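Local coordinates for protein phosphatidylserine synthase (Haemophilus influenzae, PDB 3HSI) that is an enzyme of the phospholipase D superfamily, probably acting in bacterial phospholipid metabolism, at residues Tyr54-Tyr59 with Asn189-Tyr194; Phe128-Asn133 with Gly139-Lys144; Phe198-Pro203 with Arg220-Asp225. All blocks are in the same frame, centred on the assembly; numbering follows the deposited sequence.

Interaction 1. Residues Tyr54-Tyr59 with Asn189-Tyr194; sequences YVTALY and NFINDY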
loop_
_atom_site.group_PDB
_atom_site.type_symbol
_atom_site.label_atom_id
_atom_site.label_comp_id
_atom_site.label_asym_id
_atom_site.label_seq_id
_atom_site.Cartn_x
_atom_site.Cartn_y
_atom_site.Cartn_z
ATOM N N TYR C 54 4.025 30.673 -6.675
ATOM C CA TYR C 54 3.997 29.328 -6.110
ATOM C C TYR C 54 3.375 28.375 -7.112
ATOM O O TYR C 54 2.347 28.694 -7.742
ATOM C CB TYR C 54 3.194 29.283 -4.792
ATOM C CG TYR C 54 3.917 29.895 -3.578
ATOM C CD1 TYR C 54 4.285 29.091 -2.477
ATOM C CD2 TYR C 54 4.245 31.249 -3.544
ATOM C CE1 TYR C 54 4.947 29.632 -1.370
ATOM C CE2 TYR C 54 4.912 31.807 -2.442
ATOM C CZ TYR C 54 5.256 30.992 -1.359
ATOM O OH TYR C 54 5.896 31.542 -0.276
ATOM N N VAL C 55 3.994 27.215 -7.234
ATOM C CA VAL C 55 3.594 26.160 -8.141
ATOM C C VAL C 55 3.757 24.847 -7.376
ATOM O O VAL C 55 4.808 24.636 -6.761
ATOM C CB VAL C 55 4.519 26.135 -9.378
ATOM C CG1 VAL C 55 4.338 24.855 -10.177
ATOM C CG2 VAL C 55 4.274 27.352 -10.279
ATOM N N THR C 56 2.699 24.030 -7.344
ATOM C CA THR C 56 2.772 22.623 -6.933
ATOM C C THR C 56 2.325 21.878 -8.178
ATOM O O THR C 56 1.285 22.184 -8.718
ATOM C CB THR C 56 1.794 22.210 -5.748
ATOM O OG1 THR C 56 0.441 22.595 -6.084
ATOM C CG2 THR C 56 2.171 22.844 -4.452
ATOM N N ALA C 57 3.141 20.952 -8.665
ATOM C CA ALA C 57 2.793 20.137 -9.819
ATOM C C ALA C 57 3.402 18.762 -9.578
ATOM O O ALA C 57 4.249 18.610 -8.687
ATOM C CB ALA C 57 3.314 20.771 -11.111
ATOM N N LEU C 58 2.930 17.753 -10.297
ATOM C CA LEU C 58 3.540 16.431 -10.212
ATOM C C LEU C 58 4.991 16.523 -10.728
ATOM O O LEU C 58 5.938 16.073 -10.067
ATOM C CB LEU C 58 2.761 15.411 -11.024
ATOM C CG LEU C 58 3.353 13.973 -11.027
ATOM C CD1 LEU C 58 3.528 13.390 -9.609
ATOM C CD2 LEU C 58 2.505 13.008 -11.916
ATOM N N TYR C 59 5.182 17.164 -11.873
ATOM C CA TYR C 59 6.533 17.327 -12.367
ATOM C C TYR C 59 6.671 18.542 -13.230
ATOM O O TYR C 59 5.680 19.123 -13.656
ATOM C CB TYR C 59 7.009 16.076 -13.110
ATOM C CG TYR C 59 6.186 15.652 -14.313
ATOM C CD1 TYR C 59 6.539 16.062 -15.593
ATOM C CD2 TYR C 59 5.095 14.789 -14.177
ATOM C CE1 TYR C 59 5.829 15.642 -16.699
ATOM C CE2 TYR C 59 4.371 14.366 -15.278
ATOM C CZ TYR C 59 4.742 14.800 -16.540
ATOM O OH TYR C 59 4.047 14.392 -17.654
ATOM N N ASN C 189 -0.481 29.850 2.052
ATOM C CA ASN C 189 -0.358 29.499 3.461
ATOM C C ASN C 189 -0.258 27.978 3.682
ATOM O O ASN C 189 0.568 27.510 4.473
ATOM C CB ASN C 189 -1.480 30.105 4.283
ATOM C CG ASN C 189 -1.280 31.587 4.528
ATOM O OD1 ASN C 189 -0.178 32.109 4.409
ATOM N ND2 ASN C 189 -2.345 32.267 4.905
ATOM N N PHE C 190 -1.065 27.223 2.950
ATOM C CA PHE C 190 -1.048 25.750 3.034
ATOM C C PHE C 190 0.323 25.227 2.641
ATOM O O PHE C 190 0.909 24.345 3.302
ATOM C CB PHE C 190 -2.146 25.132 2.131
ATOM C CG PHE C 190 -2.158 23.628 2.148
ATOM C CD1 PHE C 190 -2.690 22.936 3.224
ATOM C CD2 PHE C 190 -1.564 22.902 1.122
ATOM C CE1 PHE C 190 -2.662 21.528 3.257
ATOM C CE2 PHE C 190 -1.532 21.480 1.155
ATOM C CZ PHE C 190 -2.079 20.810 2.211
ATOM N N ILE C 191 0.841 25.798 1.560
ATOM C CA ILE C 191 2.120 25.394 1.015
ATOM C C ILE C 191 3.211 25.663 2.032
ATOM O O ILE C 191 3.977 24.756 2.360
ATOM C CB ILE C 191 2.411 26.093 -0.327
ATOM C CG1 ILE C 191 1.472 25.507 -1.410
ATOM C CG2 ILE C 191 3.879 25.941 -0.718
ATOM C CD1 ILE C 191 1.475 26.324 -2.668
ATOM N N ASN C 192 3.256 26.895 2.546
ATOM C CA ASN C 192 4.263 27.258 3.521
ATOM C C ASN C 192 4.099 26.489 4.821
ATOM O O ASN C 192 5.073 25.941 5.316
ATOM C CB ASN C 192 4.235 28.756 3.834
ATOM C CG ASN C 192 5.068 29.565 2.882
ATOM O OD1 ASN C 192 6.285 29.627 3.023
ATOM N ND2 ASN C 192 4.421 30.227 1.930
ATOM N N ASP C 193 2.872 26.446 5.347
ATOM C CA ASP C 193 2.570 25.854 6.652
ATOM C C ASP C 193 2.607 24.349 6.657
ATOM O O ASP C 193 3.041 23.774 7.646
ATOM C CB ASP C 193 1.187 26.282 7.175
ATOM C CG ASP C 193 1.107 27.764 7.490
ATOM O OD1 ASP C 193 2.126 28.488 7.367
ATOM O OD2 ASP C 193 0.011 28.230 7.864
ATOM N N TYR C 194 2.127 23.710 5.589
ATOM C CA TYR C 194 2.009 22.249 5.586
ATOM C C TYR C 194 2.898 21.485 4.595
ATOM O O TYR C 194 3.515 20.489 4.968
ATOM C CB TYR C 194 0.550 21.828 5.418
ATOM C CG TYR C 194 -0.274 22.139 6.645
ATOM C CD1 TYR C 194 -0.083 21.412 7.828
ATOM C CD2 TYR C 194 -1.217 23.164 6.636
ATOM C CE1 TYR C 194 -0.790 21.702 8.975
ATOM C CE2 TYR C 194 -1.969 23.462 7.798
ATOM C CZ TYR C 194 -1.731 22.731 8.958
ATOM O OH TYR C 194 -2.434 22.989 10.098
#

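Interaction 2. Residues Phe128-Asn133 with Gly139-Lys144; sequences FGVPIN and GVLHVK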
loop_
_atom_site.group_PDB
_atom_site.type_symbol
_atom_site.label_atom_id
_atom_site.label_comp_id
_atom_site.label_asym_id
_atom_site.label_seq_id
_atom_site.Cartn_x
_atom_site.Cartn_y
_atom_site.Cartn_z
ATOM N N PHE C 128 11.809 22.674 -5.167
ATOM C CA PHE C 128 11.776 21.829 -3.998
ATOM C C PHE C 128 11.072 20.511 -4.281
ATOM O O PHE C 128 10.016 20.498 -4.891
ATOM C CB PHE C 128 11.091 22.575 -2.849
ATOM C CG PHE C 128 11.750 23.890 -2.505
ATOM C CD1 PHE C 128 12.762 23.949 -1.550
ATOM C CD2 PHE C 128 11.377 25.075 -3.175
ATOM C CE1 PHE C 128 13.368 25.164 -1.251
ATOM C CE2 PHE C 128 11.998 26.290 -2.871
ATOM C CZ PHE C 128 12.969 26.328 -1.904
ATOM N N GLY C 129 11.660 19.415 -3.813
ATOM C CA GLY C 129 11.101 18.072 -4.000
ATOM C C GLY C 129 10.341 17.607 -2.762
ATOM O O GLY C 129 10.879 17.610 -1.651
ATOM N N VAL C 130 9.070 17.259 -2.956
ATOM C CA VAL C 130 8.216 16.842 -1.841
ATOM C C VAL C 130 8.028 15.324 -1.917
ATOM O O VAL C 130 7.474 14.829 -2.877
ATOM C CB VAL C 130 6.828 17.518 -1.938
ATOM C CG1 VAL C 130 5.895 17.004 -0.858
ATOM C CG2 VAL C 130 6.947 19.039 -1.927
ATOM N N PRO C 131 8.476 14.581 -0.908
ATOM C CA PRO C 131 8.214 13.128 -0.919
ATOM C C PRO C 131 6.980 12.732 -0.088
ATOM O O PRO C 131 6.977 12.875 1.147
ATOM C CB PRO C 131 9.471 12.555 -0.294
ATOM C CG PRO C 131 10.019 13.718 0.630
ATOM C CD PRO C 131 9.273 14.991 0.272
ATOM N N ILE C 132 5.966 12.188 -0.758
ATOM C CA ILE C 132 4.696 11.851 -0.123
ATOM C C ILE C 132 4.754 10.447 0.501
ATOM O O ILE C 132 3.887 10.058 1.293
ATOM C CB ILE C 132 3.551 12.008 -1.126
ATOM C CG1 ILE C 132 3.371 13.507 -1.464
ATOM C CG2 ILE C 132 2.250 11.387 -0.611
ATOM C CD1 ILE C 132 3.208 14.403 -0.207
ATOM N N ASN C 133 5.776 9.693 0.150
ATOM C CA ASN C 133 6.025 8.411 0.806
ATOM C C ASN C 133 7.460 8.067 0.507
ATOM O O ASN C 133 8.102 8.772 -0.277
ATOM C CB ASN C 133 5.076 7.305 0.318
ATOM C CG ASN C 133 4.724 6.324 1.425
ATOM O OD1 ASN C 133 5.553 6.011 2.282
ATOM N ND2 ASN C 133 3.499 5.842 1.421
ATOM N N GLY C 139 3.046 6.640 -2.951
ATOM C CA GLY C 139 2.394 7.970 -2.940
ATOM C C GLY C 139 3.213 9.086 -3.561
ATOM O O GLY C 139 4.403 9.181 -3.314
ATOM N N VAL C 140 2.559 9.929 -4.353
ATOM C CA VAL C 140 3.176 11.110 -4.986
ATOM C C VAL C 140 2.391 12.414 -4.728
ATOM O O VAL C 140 1.224 12.407 -4.289
ATOM C CB VAL C 140 3.323 10.909 -6.545
ATOM C CG1 VAL C 140 4.116 9.627 -6.843
ATOM C CG2 VAL C 140 1.967 10.802 -7.202
ATOM N N LEU C 141 3.042 13.529 -5.033
ATOM C CA LEU C 141 2.451 14.814 -4.890
ATOM C C LEU C 141 1.478 15.072 -6.036
ATOM O O LEU C 141 1.877 15.289 -7.180
ATOM C CB LEU C 141 3.555 15.874 -4.835
ATOM C CG LEU C 141 3.079 17.342 -4.724
ATOM C CD1 LEU C 141 2.443 17.598 -3.347
ATOM C CD2 LEU C 141 4.259 18.293 -4.968
ATOM N N HIS C 142 0.187 15.025 -5.738
ATOM C CA HIS C 142 -0.825 15.342 -6.743
ATOM C C HIS C 142 -1.602 16.614 -6.380
ATOM O O HIS C 142 -2.641 16.882 -6.975
ATOM C CB HIS C 142 -1.819 14.198 -6.883
ATOM C CG HIS C 142 -1.416 13.134 -7.857
ATOM N ND1 HIS C 142 -0.963 13.413 -9.126
ATOM C CD2 HIS C 142 -1.513 11.780 -7.783
ATOM C CE1 HIS C 142 -0.738 12.283 -9.777
ATOM N NE2 HIS C 142 -1.070 11.276 -8.987
ATOM N N VAL C 143 -1.131 17.366 -5.393
ATOM C CA VAL C 143 -1.673 18.679 -5.086
ATOM C C VAL C 143 -1.443 19.598 -6.308
ATOM O O VAL C 143 -0.337 19.598 -6.876
ATOM C CB VAL C 143 -0.961 19.268 -3.833
ATOM C CG1 VAL C 143 -1.223 20.798 -3.668
ATOM C CG2 VAL C 143 -1.357 18.478 -2.588
ATOM N N LYS C 144 -2.474 20.356 -6.696
ATOM C CA LYS C 144 -2.404 21.268 -7.846
ATOM C C LYS C 144 -2.549 22.713 -7.449
ATOM O O LYS C 144 -2.986 23.025 -6.338
ATOM C CB LYS C 144 -3.503 20.953 -8.872
ATOM C CG LYS C 144 -3.659 19.495 -9.218
ATOM C CD LYS C 144 -2.422 18.939 -9.946
ATOM C CE LYS C 144 -2.490 17.404 -10.064
ATOM N NZ LYS C 144 -1.287 16.887 -10.795
HETATM O O HOH W 1 6.343 11.154 -3.295
#

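Interaction 3. Residues Phe198-Pro203 with Arg220-Asp225; sequences FSAVYP and RAYRKD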
loop_
_atom_site.group_PDB
_atom_site.type_symbol
_atom_site.label_atom_id
_atom_site.label_comp_id
_atom_site.label_asym_id
_atom_site.label_seq_id
_atom_site.Cartn_x
_atom_site.Cartn_y
_atom_site.Cartn_z
ATOM N N PHE C 198 10.758 21.340 5.950
ATOM C CA PHE C 198 12.133 21.093 5.573
ATOM C C PHE C 198 12.828 19.925 6.284
ATOM O O PHE C 198 13.953 19.600 5.975
ATOM C CB PHE C 198 12.959 22.398 5.607
ATOM C CG PHE C 198 12.499 23.410 4.573
ATOM C CD1 PHE C 198 12.657 23.156 3.214
ATOM C CD2 PHE C 198 11.894 24.614 4.962
ATOM C CE1 PHE C 198 12.215 24.107 2.242
ATOM C CE2 PHE C 198 11.456 25.543 4.019
ATOM C CZ PHE C 198 11.622 25.288 2.660
ATOM N N SER C 199 12.164 19.255 7.212
ATOM C CA SER C 199 12.763 17.993 7.655
ATOM C C SER C 199 12.605 16.910 6.587
ATOM O O SER C 199 13.318 15.923 6.639
ATOM C CB SER C 199 12.217 17.535 8.999
ATOM O OG SER C 199 10.837 17.357 8.874
ATOM N N ALA C 200 11.710 17.100 5.607
ATOM C CA ALA C 200 11.487 16.071 4.560
ATOM C C ALA C 200 11.610 16.587 3.163
ATOM O O ALA C 200 11.910 15.820 2.261
ATOM C CB ALA C 200 10.139 15.402 4.715
ATOM N N VAL C 201 11.333 17.879 2.984
ATOM C CA VAL C 201 11.344 18.547 1.685
ATOM C C VAL C 201 12.730 19.163 1.426
ATOM O O VAL C 201 13.253 19.895 2.273
ATOM C CB VAL C 201 10.229 19.588 1.665
ATOM C CG1 VAL C 201 10.283 20.472 0.424
ATOM C CG2 VAL C 201 8.858 18.862 1.784
ATOM N N TYR C 202 13.341 18.826 0.292
ATOM C CA TYR C 202 14.680 19.294 -0.056
ATOM C C TYR C 202 14.710 19.997 -1.390
ATOM O O TYR C 202 13.948 19.621 -2.290
ATOM C CB TYR C 202 15.661 18.127 -0.096
ATOM C CG TYR C 202 15.926 17.581 1.280
ATOM C CD1 TYR C 202 16.989 18.065 2.031
ATOM C CD2 TYR C 202 15.081 16.616 1.852
ATOM C CE1 TYR C 202 17.217 17.598 3.314
ATOM C CE2 TYR C 202 15.304 16.151 3.133
ATOM C CZ TYR C 202 16.377 16.638 3.850
ATOM O OH TYR C 202 16.643 16.187 5.119
ATOM N N PRO C 203 15.585 21.018 -1.523
ATOM C CA PRO C 203 15.759 21.697 -2.802
ATOM C C PRO C 203 16.310 20.707 -3.821
ATOM O O PRO C 203 17.190 19.916 -3.497
ATOM C CB PRO C 203 16.804 22.794 -2.503
ATOM C CG PRO C 203 17.477 22.364 -1.253
ATOM C CD PRO C 203 16.480 21.564 -0.481
ATOM N N ARG C 220 8.540 9.365 6.453
ATOM C CA ARG C 220 7.492 8.735 7.232
ATOM C C ARG C 220 6.803 9.703 8.184
ATOM O O ARG C 220 5.600 9.853 8.122
ATOM C CB ARG C 220 8.043 7.548 8.049
ATOM C CG ARG C 220 7.630 6.202 7.551
ATOM C CD ARG C 220 7.966 5.077 8.582
ATOM N NE ARG C 220 9.411 4.940 8.779
ATOM C CZ ARG C 220 10.244 4.400 7.887
ATOM N NH1 ARG C 220 11.543 4.349 8.147
ATOM N NH2 ARG C 220 9.779 3.904 6.739
ATOM N N ALA C 221 7.553 10.320 9.092
ATOM C CA ALA C 221 6.989 11.332 9.995
ATOM C C ALA C 221 6.295 12.495 9.250
ATOM O O ALA C 221 5.277 13.029 9.688
ATOM C CB ALA C 221 8.079 11.883 10.928
ATOM N N TYR C 222 6.843 12.893 8.126
ATOM C CA TYR C 222 6.215 13.983 7.369
ATOM C C TYR C 222 4.864 13.573 6.800
ATOM O O TYR C 222 3.934 14.352 6.832
ATOM C CB TYR C 222 7.112 14.377 6.231
ATOM C CG TYR C 222 6.537 15.303 5.208
ATOM C CD1 TYR C 222 6.286 16.631 5.506
ATOM C CD2 TYR C 222 6.330 14.862 3.888
ATOM C CE1 TYR C 222 5.800 17.512 4.510
ATOM C CE2 TYR C 222 5.872 15.717 2.903
ATOM C CZ TYR C 222 5.619 17.045 3.212
ATOM O OH TYR C 222 5.162 17.897 2.224
ATOM N N ARG C 223 4.785 12.356 6.260
ATOM C CA ARG C 223 3.558 11.883 5.611
ATOM C C ARG C 223 2.496 11.809 6.686
ATOM O O ARG C 223 1.399 12.332 6.526
ATOM C CB ARG C 223 3.758 10.487 4.977
ATOM C CG ARG C 223 2.501 9.866 4.389
ATOM C CD ARG C 223 2.769 8.436 3.825
ATOM N NE ARG C 223 1.509 7.781 3.456
ATOM C CZ ARG C 223 0.897 7.892 2.282
ATOM N NH1 ARG C 223 1.403 8.624 1.304
ATOM N NH2 ARG C 223 -0.260 7.293 2.103
ATOM N N LYS C 224 2.848 11.158 7.790
ATOM C CA LYS C 224 1.927 10.978 8.896
ATOM C C LYS C 224 1.390 12.312 9.423
ATOM O O LYS C 224 0.199 12.458 9.667
ATOM C CB LYS C 224 2.601 10.186 10.001
ATOM C CG LYS C 224 1.618 9.486 10.905
ATOM C CD LYS C 224 2.346 8.398 11.641
ATOM C CE LYS C 224 1.796 8.199 13.017
ATOM N NZ LYS C 224 2.335 9.260 13.880
ATOM N N ASP C 225 2.272 13.286 9.563
ATOM C CA ASP C 225 1.866 14.596 10.043
ATOM C C ASP C 225 0.958 15.307 9.039
ATOM O O ASP C 225 -0.067 15.853 9.413
ATOM C CB ASP C 225 3.101 15.458 10.387
ATOM C CG ASP C 225 2.737 16.755 11.110
ATOM O OD1 ASP C 225 1.887 16.743 12.021
ATOM O OD2 ASP C 225 3.310 17.806 10.790
#

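Interaction 1. Residues Tyr54-Tyr59 with Asn189-Tyr194
Y54 lies with the edge of its ring along I191: I191 CG2 sits 3.6 Å from Y54 CD1, close to the plane of the ring. The tyrosine runs out from the strand while the isoleucine comes the other way, so the two side chains pass alongside each other. I191 divides the work between its branches: CG2 takes the ring edge, whereas CG1, anti to the carbonyl carbon, carries CD1 on to the methyl of T56. That second meeting is tip to tip, with T56 CG2 4.0 Å from I191 CD1. Strand 52-56 is an inner strand of one of the two mixed sheets of this phospholipase D-type fold, between strands 84-90 and 146-148, and helix 181-195 packs on that sheet, the short axes crossing at 72°. The ring of Y54 ends in a polar grip. N192 ND2 gives a nearly straight hydrogen bond (165°) to Y54 OH at 3.0 Å, and the oxygen lies close to the plane of the N192 amide, which is turned 60° from the ring. D84 OD2 also hydrogen-bonds Y54 OH, while N192 ND2 has a second bond to V188 O, so two acceptors hold ND2 and limit the amide's rotation.

Interaction 2. Residues Phe128-Asn133 with Gly139-Lys144
Past V130 the chain leaves strand 127-130 and runs almost opposite to the piece from G139 to L141, the two directions being 166° apart. I132 and V140 come closest as a pair here, with 5.1 Å between I132 CA and V140 CA, yet no direct hydrogen bond joins the two backbones. A water bridges them instead, accepting from I132 N at 2.8 Å and donating to G139 O, also at 2.8 Å. The I132 side chain lies between the two chains. Its CG1, set anti to the carbonyl carbon (chi1 -68°), lies against the peptide link after V140, 3.6 Å from V140 C. G139 has backbone angles proper to glycine (phi 155°), and I132 CG2 packs close against its carbonyl carbon. Farther along, L141 stretches CD2 across V130 at about a right angle, with V130 CB 4.0 Å from L141 CD2. N133 CB meets the backbone of G139, while the N133 amide is held by F138 O through ND2. Segment 139-144 has further polar partners: D90 OD1 for L141 N and D390 OD1 for V140 N. H142 and K144 stand in the H-x-K order of the HKD signature, and the segment falls within the phospholipase D active-site motif; the contact packs the loop following strand 127-130 against the segment that carries the H-x-K of the motif.

Interaction 3. Residues Phe198-Pro203 with Arg220-Asp225
This is a small apolar contact between the turn leading into strand 202-203 and one side of helix 216-229, well away from the middle of the chain, and its three touching residues are all buried. Y222 does the work for the helix. With CG anti to the backbone N (chi1 169°), its side chain extends from the helix past A200 and then V201. The methyl of A200 presses on the root of the tyrosine, A200 CB being 3.5 Å from Y222 CB and 3.6 Å from Y222 CG. V201 takes the far end: CG2, the branch anti to the carbonyl carbon, is 4.0 Å from Y222 CZ and 3.8 Å from Y222 OH. Both methyl groups approach the ring obliquely, and no hydrogen bond links the two segments. The phenol oxygen is nevertheless satisfied, because Y222 OH is hydrogen-bonded to L195 O at the end of helix 181-195. Thus the apolar length of one side chain holds the turn while its polar tip reaches a second helix. On the helix, R220 and K224 pack against A254 and S255 of the second subunit. V130 of strand 127-130 also packs against Y222, and F128 of the same strand against V201. Strand 202-203 lies antiparallel to 127-130, with Y202 bonded to G129, while Y222 joins helix 216-229 to helix 181-195.

Overall arrangement
All three contacts are buried and reach the sheet of strands 52-56, 127-130 and 202-203; interaction 2 joins it to strand 141-142 of the second sheet. Interaction 1 sets a helix on an inner strand with apolar packing and a side-chain hydrogen bond; interaction 2, deepest in the chain, joins two loop pieces beside strands through water and close packing; interaction 3, its centre about 22 Å from that of the chain, is purely apolar across its segments. Interactions 1 and 2 meet where T56 OG1 forms a weak hydrogen bond with V143 O. Interactions 2 and 3 lie on neighbouring strands and are tied by R223, whose NH1 bonds I132 O. Y194 O touches Y222 CE1 between interactions 1 and 3.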